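Local coordinates for S-adenosyl-L-methionine methyl transferase (Ruegeria pomeroyi DSS-3, PDB 3IHT), which binds S-adenosylmethionine in a Rossmann-like fold and probably transfers its methyl group to a substrate that is not known, at residues 54-59 with 77-82; 125-130 with 148-153; 132-137 with 152-157. All coordinates share one frame; numbering follows the deposited sequence.

Interaction 1 of 3, residues 54-59 with 77-82; sequences TYHHLR and HPDSTP. With SAM (S-adenosylmethionine), chain C.
Y55 lays one edge of its ring against the backbone of the 77-82 loop, a worked example of a helix and an irregular segment meeting by van der Waals packing. Its CG stands anti to the backbone N (chi1 174°), which sends the phenol outward from helix 53-61 toward the loop. There CD2 of Y55 lies 3.4 Å from the carbonyl O of S80, near the ring plane. That oxygen is buried with no hydrogen-bonding partner in the model; the ring edge lies against it. Farther out, the Y55 side chain passes P82 at a slant, Y55 CZ 3.9 Å from P82 CB. In the conformer described, R59 NH1 can donate to Y55 OH, but R59 is also modelled in a second conformer, so this support is doubtful.

One residue along, H56 brings CD2 to 3.6 Å from the carbonyl O of D79, at the imidazole edge, and to a similar distance from S80 OG. The serine hydroxyl belongs to a small network in the loop. It donates to D79 OD1, and H77 ND1 meets the same oxygen from the opposite face of the carboxylate at 2.7 Å. R15 of the second subunit also hydrogen-bonds S80 OG, bringing the dimer partner to this surface.

At the head of the helix, T54 N donates to the carboxylate OXT of S-adenosylmethionine (2.9 Å), and in one of its two conformers T54 OG1 accepts from the ligand's amino N, the methionine-end binding at a helix N-terminus expected of a Rossmann-like methyltransferase.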
loop_
_atom_site.group_PDB
_atom_site.type_symbol
_atom_site.label_atom_id
_atom_site.label_comp_id
_atom_site.label_asym_id
_atom_site.label_seq_id
_atom_site.Cartn_x
_atom_site.Cartn_y
_atom_site.Cartn_z
ATOM N N THR A 54 2.419 8.560 4.666
ATOM C CA THR A 54 3.661 9.317 4.507
ATOM C C THR A 54 3.612 10.534 5.404
ATOM O O THR A 54 4.649 10.929 5.908
ATOM C CB THR A 54 4.073 9.761 3.052
ATOM O OG1 THR A 54 2.972 10.393 2.381
ATOM C CG2 THR A 54 4.644 8.540 2.231
ATOM N N TYR A 55 2.441 11.129 5.596
ATOM C CA TYR A 55 2.332 12.248 6.537
ATOM C C TYR A 55 2.749 11.792 7.957
ATOM O O TYR A 55 3.515 12.471 8.640
ATOM C CB TYR A 55 0.938 12.837 6.530
ATOM C CG TYR A 55 0.773 13.911 7.601
ATOM C CD1 TYR A 55 1.541 15.084 7.597
ATOM C CD2 TYR A 55 -0.197 13.766 8.566
ATOM C CE1 TYR A 55 1.399 16.071 8.631
ATOM C CE2 TYR A 55 -0.372 14.722 9.606
ATOM C CZ TYR A 55 0.421 15.880 9.615
ATOM O OH TYR A 55 0.226 16.806 10.637
ATOM N N HIS A 56 2.262 10.650 8.378
ATOM C CA HIS A 56 2.609 10.085 9.679
ATOM C C HIS A 56 4.113 9.878 9.788
ATOM O O HIS A 56 4.718 10.176 10.818
ATOM C CB HIS A 56 1.885 8.762 9.886
ATOM C CG HIS A 56 1.954 8.235 11.297
ATOM N ND1 HIS A 56 2.923 7.350 11.717
ATOM C CD2 HIS A 56 1.177 8.480 12.382
ATOM C CE1 HIS A 56 2.733 7.059 12.995
ATOM N NE2 HIS A 56 1.683 7.740 13.424
ATOM N N HIS A 57 4.709 9.378 8.704
ATOM C CA HIS A 57 6.159 9.164 8.642
ATOM C C HIS A 57 6.918 10.486 8.770
ATOM O O HIS A 57 7.890 10.579 9.536
ATOM C CB HIS A 57 6.540 8.454 7.331
ATOM C CG HIS A 57 7.870 7.780 7.395
ATOM N ND1 HIS A 57 8.050 6.575 8.049
ATOM C CD2 HIS A 57 9.091 8.159 6.942
ATOM C CE1 HIS A 57 9.320 6.223 7.952
ATOM N NE2 HIS A 57 9.977 7.173 7.304
ATOM N N LEU A 58 6.472 11.510 8.047
ATOM C CA LEU A 58 7.076 12.830 8.131
ATOM C C LEU A 58 7.001 13.385 9.552
ATOM O O LEU A 58 7.979 13.941 10.055
ATOM C CB LEU A 58 6.420 13.822 7.161
ATOM C CG LEU A 58 6.691 13.596 5.656
ATOM C CD1 LEU A 58 5.793 14.539 4.814
ATOM C CD2 LEU A 58 8.152 13.809 5.325
ATOM N N ARG A 59 5.845 13.228 10.190
ATOM C CA ARG A 59 5.671 13.722 11.558
ATOM C C ARG A 59 6.684 13.077 12.505
ATOM O O ARG A 59 7.152 13.721 13.437
ATOM C CB ARG A 59 4.244 13.483 12.063
ATOM C CG ARG A 59 3.157 14.272 11.351
ATOM C CD ARG A 59 1.808 14.073 12.042
ATOM N NE ARG A 59 1.870 14.321 13.491
ATOM C CZ ARG A 59 1.491 15.445 14.088
ATOM N NH1 ARG A 59 0.983 16.437 13.382
ATOM N NH2 ARG A 59 1.592 15.562 15.410
ATOM N N HIS A 77 -6.545 8.362 8.197
ATOM C CA HIS A 77 -6.621 7.546 9.390
ATOM C C HIS A 77 -6.499 8.566 10.573
ATOM O O HIS A 77 -5.739 9.542 10.458
ATOM C CB HIS A 77 -5.468 6.551 9.431
ATOM C CG HIS A 77 -5.626 5.508 10.482
ATOM N ND1 HIS A 77 -4.804 5.437 11.587
ATOM C CD2 HIS A 77 -6.534 4.507 10.618
ATOM C CE1 HIS A 77 -5.197 4.435 12.354
ATOM N NE2 HIS A 77 -6.233 3.853 11.784
ATOM N N PRO A 78 -7.260 8.362 11.646
ATOM C CA PRO A 78 -7.410 9.498 12.602
ATOM C C PRO A 78 -6.084 9.993 13.209
ATOM O O PRO A 78 -5.901 11.186 13.340
ATOM C CB PRO A 78 -8.353 8.932 13.649
ATOM C CG PRO A 78 -9.224 7.967 12.831
ATOM C CD PRO A 78 -8.216 7.279 11.955
ATOM N N ASP A 79 -5.174 9.083 13.524
ATOM C CA ASP A 79 -3.843 9.451 14.050
ATOM C C ASP A 79 -2.886 10.026 13.005
ATOM O O ASP A 79 -1.721 10.321 13.338
ATOM C CB ASP A 79 -3.194 8.255 14.726
ATOM C CG ASP A 79 -2.884 7.108 13.748
ATOM O OD1 ASP A 79 -3.056 7.282 12.513
ATOM O OD2 ASP A 79 -2.522 6.025 14.236
ATOM N N SER A 80 -3.368 10.246 11.778
ATOM C CA SER A 80 -2.567 10.812 10.712
ATOM C C SER A 80 -3.264 12.017 10.089
ATOM O O SER A 80 -3.170 12.238 8.885
ATOM C CB SER A 80 -2.277 9.720 9.647
ATOM O OG SER A 80 -1.793 8.550 10.262
ATOM N N THR A 81 -3.976 12.801 10.916
ATOM C CA THR A 81 -4.765 13.914 10.470
ATOM C C THR A 81 -4.040 15.203 10.845
ATOM O O THR A 81 -3.749 15.396 12.037
ATOM C CB THR A 81 -6.195 13.879 11.097
ATOM O OG1 THR A 81 -6.802 12.611 10.831
ATOM C CG2 THR A 81 -7.096 15.003 10.572
ATOM N N PRO A 82 -3.777 16.088 9.871
ATOM C CA PRO A 82 -3.101 17.344 10.187
ATOM C C PRO A 82 -4.014 18.271 10.987
ATOM O O PRO A 82 -5.235 18.294 10.739
ATOM C CB PRO A 82 -2.817 17.978 8.821
ATOM C CG PRO A 82 -3.857 17.413 7.923
ATOM C CD PRO A 82 -4.043 15.972 8.423
HETATM N N SAM C . 0.961 9.707 0.375
HETATM C CA SAM C . -0.339 9.260 0.982
HETATM C C SAM C . -0.112 8.181 2.067
HETATM O O SAM C . -1.069 7.630 2.663
HETATM O OXT SAM C . 1.054 7.772 2.280
HETATM C CB SAM C . -1.357 8.808 -0.084
HETATM C CG SAM C . -1.924 9.941 -0.970
HETATM S SD SAM C . -3.230 9.375 -2.150
HETATM C CE SAM C . -2.192 8.299 -3.191
HETATM C "C5'" SAM C . -3.388 10.905 -3.169
HETATM C "C4'" SAM C . -4.055 12.089 -2.483
HETATM O "O4'" SAM C . -3.849 13.261 -3.300
HETATM C "C3'" SAM C . -5.569 11.943 -2.293
HETATM O "O3'" SAM C . -5.965 12.150 -0.937
HETATM C "C2'" SAM C . -6.179 12.969 -3.245
HETATM O "O2'" SAM C . -7.448 13.545 -2.878
HETATM C "C1'" SAM C . -5.067 14.004 -3.306
HETATM N N9 SAM C . -5.154 14.861 -4.518
HETATM C C8 SAM C . -5.066 14.443 -5.833
HETATM N N7 SAM C . -5.174 15.527 -6.644
HETATM C C5 SAM C . -5.340 16.629 -5.872
HETATM C C6 SAM C . -5.487 17.979 -6.192
HETATM N N6 SAM C . -5.534 18.405 -7.476
HETATM N N1 SAM C . -5.592 18.872 -5.140
HETATM C C2 SAM C . -5.585 18.483 -3.817
HETATM N N3 SAM C . -5.453 17.128 -3.508
HETATM C C4 SAM C . -5.320 16.230 -4.525
#

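Interaction 2 of 3, residues 125-130 with 148-153; sequences FARLIS and RMYFEG. With NI (nickel (II) ion), chain D.
S130 and Y150 make the tight centre of this contact, where a helix side chain takes over the pairing of a loop backbone. Y150 N donates to S130 OG over 2.9 Å, nearly straight at 169°, and the same hydroxyl donates back to the helix carbonyl A126 O at 2.7 Å, so it is held from two directions. Its OG lies anti to the carbonyl carbon (chi1 -73°), and this placement also sets it over one face of the F151 ring, toward its rim. Selenomethionine M149, bent at chi2 and chi3, curls its CE to 3.5 Å from S130 OG and, in one conformer of I129, against CG1 of that residue, while its SE packs on A126 CB.

In the Rossmann-like fold this is helix 119-133 lying against the loop that follows strand 141-145; F125, on the same helix, touches S-adenosylmethionine.

Toward solvent the fit slackens. R127 lies across one face of the Y150 ring, CB over the ring in a CH-pi contact and CZ 4.3 Å from the centroid in an off-centre cation-pi contact, the two planes 40° apart. A water links R127 NH2 to Y150 OH, which also hydrogen-bonds D123. Were Y150 replaced by an alanine, the R127 guanidinium would probably lose its aromatic surface and D123 its hydroxyl partner.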
loop_
_atom_site.group_PDB
_atom_site.type_symbol
_atom_site.label_atom_id
_atom_site.label_comp_id
_atom_site.label_asym_id
_atom_site.label_seq_id
_atom_site.Cartn_x
_atom_site.Cartn_y
_atom_site.Cartn_z
ATOM N N PHE A 125 -0.824 15.044 -15.094
ATOM C CA PHE A 125 -0.946 15.895 -13.915
ATOM C C PHE A 125 0.411 16.344 -13.399
ATOM O O PHE A 125 0.600 17.498 -13.056
ATOM C CB PHE A 125 -1.700 15.169 -12.797
ATOM C CG PHE A 125 -2.093 16.073 -11.651
ATOM C CD1 PHE A 125 -3.000 17.094 -11.832
ATOM C CD2 PHE A 125 -1.544 15.889 -10.397
ATOM C CE1 PHE A 125 -3.370 17.937 -10.789
ATOM C CE2 PHE A 125 -1.925 16.730 -9.324
ATOM C CZ PHE A 125 -2.826 17.745 -9.522
ATOM N N ALA A 126 1.375 15.443 -13.413
ATOM C CA ALA A 126 2.746 15.765 -13.059
ATOM C C ALA A 126 3.279 16.910 -13.960
ATOM O O ALA A 126 3.921 17.859 -13.478
ATOM C CB ALA A 126 3.627 14.526 -13.213
ATOM N N ARG A 127 2.993 16.819 -15.262
ATOM C CA ARG A 127 3.397 17.851 -16.187
ATOM C C ARG A 127 2.745 19.181 -15.808
ATOM O O ARG A 127 3.402 20.227 -15.667
ATOM C CB ARG A 127 3.003 17.442 -17.609
ATOM C CG ARG A 127 3.377 18.424 -18.710
ATOM C CD ARG A 127 2.827 17.950 -20.071
ATOM N NE ARG A 127 3.386 16.648 -20.479
ATOM C CZ ARG A 127 4.473 16.479 -21.227
ATOM N NH1 ARG A 127 5.128 17.530 -21.743
ATOM N NH2 ARG A 127 4.897 15.241 -21.500
ATOM N N LEU A 128 1.430 19.143 -15.617
ATOM C CA LEU A 128 0.701 20.364 -15.293
ATOM C C LEU A 128 1.173 21.026 -13.981
ATOM O O LEU A 128 1.322 22.277 -13.913
ATOM C CB LEU A 128 -0.788 20.040 -15.218
ATOM C CG LEU A 128 -1.754 21.204 -14.975
ATOM C CD1 LEU A 128 -3.132 20.810 -15.525
ATOM C CD2 LEU A 128 -1.784 21.545 -13.453
ATOM N N ILE A 129 1.413 20.226 -12.943
ATOM C CA ILE A 129 1.694 20.801 -11.621
ATOM C C ILE A 129 3.147 21.200 -11.411
ATOM O O ILE A 129 3.449 21.963 -10.495
ATOM C CB ILE A 129 1.259 19.899 -10.436
ATOM C CG1 ILE A 129 2.040 18.580 -10.383
ATOM C CG2 ILE A 129 -0.247 19.678 -10.485
ATOM C CD1 ILE A 129 1.651 17.739 -9.204
ATOM N N SER A 130 4.039 20.716 -12.251
ATOM C CA SER A 130 5.466 21.002 -12.073
ATOM C C SER A 130 5.766 22.530 -11.974
ATOM O O SER A 130 6.438 22.967 -11.031
ATOM C CB SER A 130 6.292 20.296 -13.151
ATOM O OG SER A 130 6.377 18.896 -12.933
ATOM N N ARG A 148 7.553 11.143 -12.231
ATOM C CA ARG A 148 8.543 11.935 -12.940
ATOM C C ARG A 148 8.035 13.361 -13.226
ATOM O O ARG A 148 6.909 13.520 -13.669
ATOM C CB ARG A 148 8.921 11.290 -14.251
ATOM C CG ARG A 148 10.067 12.034 -14.931
ATOM C CD ARG A 148 10.433 11.446 -16.246
ATOM N NE ARG A 148 10.863 10.066 -16.093
ATOM C CZ ARG A 148 12.112 9.654 -15.858
ATOM N NH1 ARG A 148 13.120 10.508 -15.703
ATOM N NH2 ARG A 148 12.338 8.340 -15.751
HETATM N N MSE A 149 8.861 14.373 -12.945
HETATM C CA MSE A 149 8.423 15.750 -12.998
HETATM C C MSE A 149 9.031 16.471 -14.199
HETATM O O MSE A 149 9.902 15.935 -14.879
HETATM C CB MSE A 149 8.774 16.463 -11.697
HETATM C CG MSE A 149 8.217 15.803 -10.474
HETATM SE SE MSE A 149 6.238 15.634 -10.437
HETATM C CE MSE A 149 5.842 17.414 -9.816
ATOM N N TYR A 150 8.528 17.668 -14.474
ATOM C CA TYR A 150 8.906 18.436 -15.628
ATOM C C TYR A 150 9.309 19.847 -15.232
ATOM O O TYR A 150 8.599 20.814 -15.515
ATOM C CB TYR A 150 7.704 18.484 -16.576
ATOM C CG TYR A 150 7.284 17.130 -17.143
ATOM C CD1 TYR A 150 6.471 16.274 -16.432
ATOM C CD2 TYR A 150 7.678 16.743 -18.431
ATOM C CE1 TYR A 150 6.076 15.051 -16.948
ATOM C CE2 TYR A 150 7.268 15.533 -18.962
ATOM C CZ TYR A 150 6.490 14.693 -18.229
ATOM O OH TYR A 150 6.073 13.496 -18.779
ATOM N N PHE A 151 10.439 19.966 -14.543
ATOM C CA PHE A 151 10.902 21.229 -13.992
ATOM C C PHE A 151 11.827 21.985 -14.953
ATOM O O PHE A 151 12.399 21.383 -15.849
ATOM C CB PHE A 151 11.649 20.990 -12.679
ATOM C CG PHE A 151 10.782 20.479 -11.577
ATOM C CD1 PHE A 151 9.656 21.206 -11.178
ATOM C CD2 PHE A 151 11.070 19.294 -10.931
ATOM C CE1 PHE A 151 8.835 20.744 -10.137
ATOM C CE2 PHE A 151 10.263 18.854 -9.876
ATOM C CZ PHE A 151 9.136 19.575 -9.501
ATOM N N GLU A 152 11.926 23.294 -14.761
ATOM C CA GLU A 152 12.796 24.152 -15.594
ATOM C C GLU A 152 14.217 24.262 -15.042
ATOM O O GLU A 152 15.196 24.244 -15.796
ATOM C CB GLU A 152 12.195 25.561 -15.656
ATOM C CG GLU A 152 10.951 25.682 -16.485
ATOM C CD GLU A 152 11.236 25.578 -17.962
ATOM O OE1 GLU A 152 12.433 25.559 -18.371
ATOM O OE2 GLU A 152 10.260 25.539 -18.732
ATOM N N GLY A 153 14.317 24.406 -13.728
ATOM C CA GLY A 153 15.551 24.761 -13.048
ATOM C C GLY A 153 16.059 23.731 -12.049
ATOM O O GLY A 153 17.267 23.696 -11.770
HETATM NI NI NI D . 10.374 25.463 -20.675
HETATM O O HOH W 1 4.473 12.201 -21.280
HETATM O O HOH W 2 11.846 23.813 -21.861
#

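Interaction 3 of 3, residues 132-137 with 152-157; sequences LIEPHL and EGLEEL. With NI (nickel (II) ion), chain D.
E134 points its carboxylate end-on into the turn at 152-154, where one acidic side chain collects successive backbone N-H groups. Each oxygen has its own share. OE1 accepts from E152 N at 2.8 Å in a nearly straight bond (171°), and OE2 accepts from G153 N at 2.7 Å with a more bent angle of 142°. Each does so through its syn lone pair, on the side of the other oxygen, and the carboxylate straddles two consecutive amides like a fork. L154 N adds a weak third bond to OE2. With two oxygens gripped, rotation of the group about chi3 is likely to be restrained.

The reach comes from the torsions: CG of E134 stands anti to the backbone N (chi1 -173°) and the chain is extended beyond it, carrying the carboxylate well clear of its own backbone. The glutamate and L154 side chains slide past each other in opposite directions, and L154 CG comes within 3.6 Å of E134 OE2. G153 suits this spot, since a CB there would sit tightly against the same oxygen.

In the Rossmann-like fold the contact joins residues around E134, following helix 119-133 and including 3-10 segment 134-136, to the chain around edge strand 155-157, which pairs antiparallel with strand 169-172. Beside the polar grip, L137 and L154 cross at a slant, CD1 of L137 meeting CD1 of L154 at 3.7 Å. L137 also packs on V110 of strand 107-112, and L154 on Y171.

The E134 and E152 side chains cross at about a right angle, though their carboxylate planes are nearly parallel. The bend at chi2 turns the E152 carboxylate away, leaving E134 OE1 and E152 OE1 6.2 Å apart. This separation should ease the repulsion between like charges, and the nickel bound by E152 OE2 at 1.9 Å would probably offset it further.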
loop_
_atom_site.group_PDB
_atom_site.type_symbol
_atom_site.label_atom_id
_atom_site.label_comp_id
_atom_site.label_asym_id
_atom_site.label_seq_id
_atom_site.Cartn_x
_atom_site.Cartn_y
_atom_site.Cartn_z
ATOM N N LEU A 132 3.818 24.800 -11.086
ATOM C CA LEU A 132 3.152 25.336 -9.906
ATOM C C LEU A 132 3.937 25.045 -8.631
ATOM O O LEU A 132 3.850 25.806 -7.677
ATOM C CB LEU A 132 1.724 24.804 -9.760
ATOM C CG LEU A 132 0.754 25.065 -10.919
ATOM C CD1 LEU A 132 -0.657 24.492 -10.565
ATOM C CD2 LEU A 132 0.691 26.524 -11.271
ATOM N N ILE A 133 4.667 23.942 -8.611
ATOM C CA ILE A 133 5.466 23.568 -7.458
ATOM C C ILE A 133 6.830 24.264 -7.405
ATOM O O ILE A 133 7.262 24.692 -6.317
ATOM C CB ILE A 133 5.681 22.063 -7.400
ATOM C CG1 ILE A 133 4.360 21.348 -7.133
ATOM C CG2 ILE A 133 6.812 21.671 -6.399
ATOM C CD1 ILE A 133 4.361 19.817 -7.361
ATOM N N GLU A 134 7.489 24.358 -8.551
ATOM C CA GLU A 134 8.883 24.844 -8.634
ATOM C C GLU A 134 9.168 26.162 -7.879
ATOM O O GLU A 134 10.149 26.212 -7.120
ATOM C CB GLU A 134 9.362 24.932 -10.093
ATOM C CG GLU A 134 10.821 25.249 -10.227
ATOM C CD GLU A 134 11.413 24.815 -11.579
ATOM O OE1 GLU A 134 10.645 24.418 -12.499
ATOM O OE2 GLU A 134 12.651 24.879 -11.713
ATOM N N PRO A 135 8.305 27.191 -8.010
ATOM C CA PRO A 135 8.587 28.461 -7.329
ATOM C C PRO A 135 8.575 28.435 -5.785
ATOM O O PRO A 135 8.998 29.418 -5.162
ATOM C CB PRO A 135 7.481 29.426 -7.838
ATOM C CG PRO A 135 6.858 28.731 -9.003
ATOM C CD PRO A 135 7.067 27.260 -8.819
ATOM N N HIS A 136 8.120 27.334 -5.187
ATOM C CA HIS A 136 7.975 27.234 -3.747
ATOM C C HIS A 136 9.261 26.902 -3.001
ATOM O O HIS A 136 9.331 27.136 -1.791
ATOM C CB HIS A 136 6.904 26.231 -3.382
ATOM C CG HIS A 136 5.514 26.698 -3.694
ATOM N ND1 HIS A 136 4.703 27.303 -2.761
ATOM C CD2 HIS A 136 4.830 26.720 -4.861
ATOM C CE1 HIS A 136 3.562 27.637 -3.331
ATOM N NE2 HIS A 136 3.612 27.292 -4.608
ATOM N N LEU A 137 10.241 26.324 -3.698
ATOM C CA LEU A 137 11.439 25.812 -3.068
ATOM C C LEU A 137 12.465 26.918 -2.738
ATOM O O LEU A 137 12.809 27.766 -3.588
ATOM C CB LEU A 137 12.094 24.760 -3.922
ATOM C CG LEU A 137 11.515 23.356 -3.989
ATOM C CD1 LEU A 137 12.503 22.515 -4.783
ATOM C CD2 LEU A 137 11.302 22.756 -2.615
ATOM N N GLU A 152 11.926 23.294 -14.761
ATOM C CA GLU A 152 12.796 24.152 -15.594
ATOM C C GLU A 152 14.217 24.262 -15.042
ATOM O O GLU A 152 15.196 24.244 -15.796
ATOM C CB GLU A 152 12.195 25.561 -15.656
ATOM C CG GLU A 152 10.951 25.682 -16.485
ATOM C CD GLU A 152 11.236 25.578 -17.962
ATOM O OE1 GLU A 152 12.433 25.559 -18.371
ATOM O OE2 GLU A 152 10.260 25.539 -18.732
ATOM N N GLY A 153 14.317 24.406 -13.728
ATOM C CA GLY A 153 15.551 24.761 -13.048
ATOM C C GLY A 153 16.059 23.731 -12.049
ATOM O O GLY A 153 17.267 23.696 -11.770
ATOM N N LEU A 154 15.183 22.877 -11.520
ATOM C CA LEU A 154 15.579 21.907 -10.489
ATOM C C LEU A 154 16.355 20.738 -11.105
ATOM O O LEU A 154 15.999 20.237 -12.173
ATOM C CB LEU A 154 14.370 21.403 -9.727
ATOM C CG LEU A 154 13.401 22.439 -9.144
ATOM C CD1 LEU A 154 12.298 21.735 -8.385
ATOM C CD2 LEU A 154 14.082 23.501 -8.271
ATOM N N GLU A 155 17.431 20.349 -10.447
ATOM C CA GLU A 155 18.329 19.287 -10.893
ATOM C C GLU A 155 17.885 17.965 -10.279
ATOM O O GLU A 155 17.562 17.911 -9.091
ATOM C CB GLU A 155 19.781 19.619 -10.467
ATOM C CG GLU A 155 20.025 19.731 -8.941
ATOM C CD GLU A 155 21.464 20.083 -8.512
ATOM O OE1 GLU A 155 22.425 19.559 -9.127
ATOM O OE2 GLU A 155 21.625 20.851 -7.525
ATOM N N GLU A 156 17.856 16.895 -11.076
ATOM C CA GLU A 156 17.522 15.598 -10.548
ATOM C C GLU A 156 18.757 15.053 -9.816
ATOM O O GLU A 156 19.877 15.105 -10.342
ATOM C CB GLU A 156 17.063 14.600 -11.648
ATOM C CG GLU A 156 16.509 13.329 -11.052
ATOM C CD GLU A 156 15.966 12.295 -12.026
ATOM O OE1 GLU A 156 15.953 12.535 -13.237
ATOM O OE2 GLU A 156 15.547 11.203 -11.538
ATOM N N LEU A 157 18.535 14.484 -8.642
ATOM C CA LEU A 157 19.560 13.855 -7.838
ATOM C C LEU A 157 19.492 12.336 -7.936
ATOM O O LEU A 157 18.405 11.747 -8.109
ATOM C CB LEU A 157 19.415 14.261 -6.371
ATOM C CG LEU A 157 19.479 15.753 -6.054
ATOM C CD1 LEU A 157 19.462 15.892 -4.496
ATOM C CD2 LEU A 157 20.712 16.372 -6.671
HETATM NI NI NI D . 10.374 25.463 -20.675
HETATM O O HOH W 2 11.846 23.813 -21.861
#

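Interactions 2 and 3 form one continuous patch, their centres 8 Å apart. Both draw on helix 119-133, and they share E152 and G153, so the 148-157 segment is held by residues 125-130 and 132-137. They touch directly where F151 CA lies 3.5 Å from E134 OE1 and where M149 CE meets I133 CD1. Interaction 1 stands on the opposite side of the chain's centre, about 26 Å from interaction 2 and 25 Å from interaction 3, centre to centre. S-adenosylmethionine lies between the two regions, and interactions 1 and 2 each lend it one residue, T54 and F125. Interaction 3 lies away from that pocket.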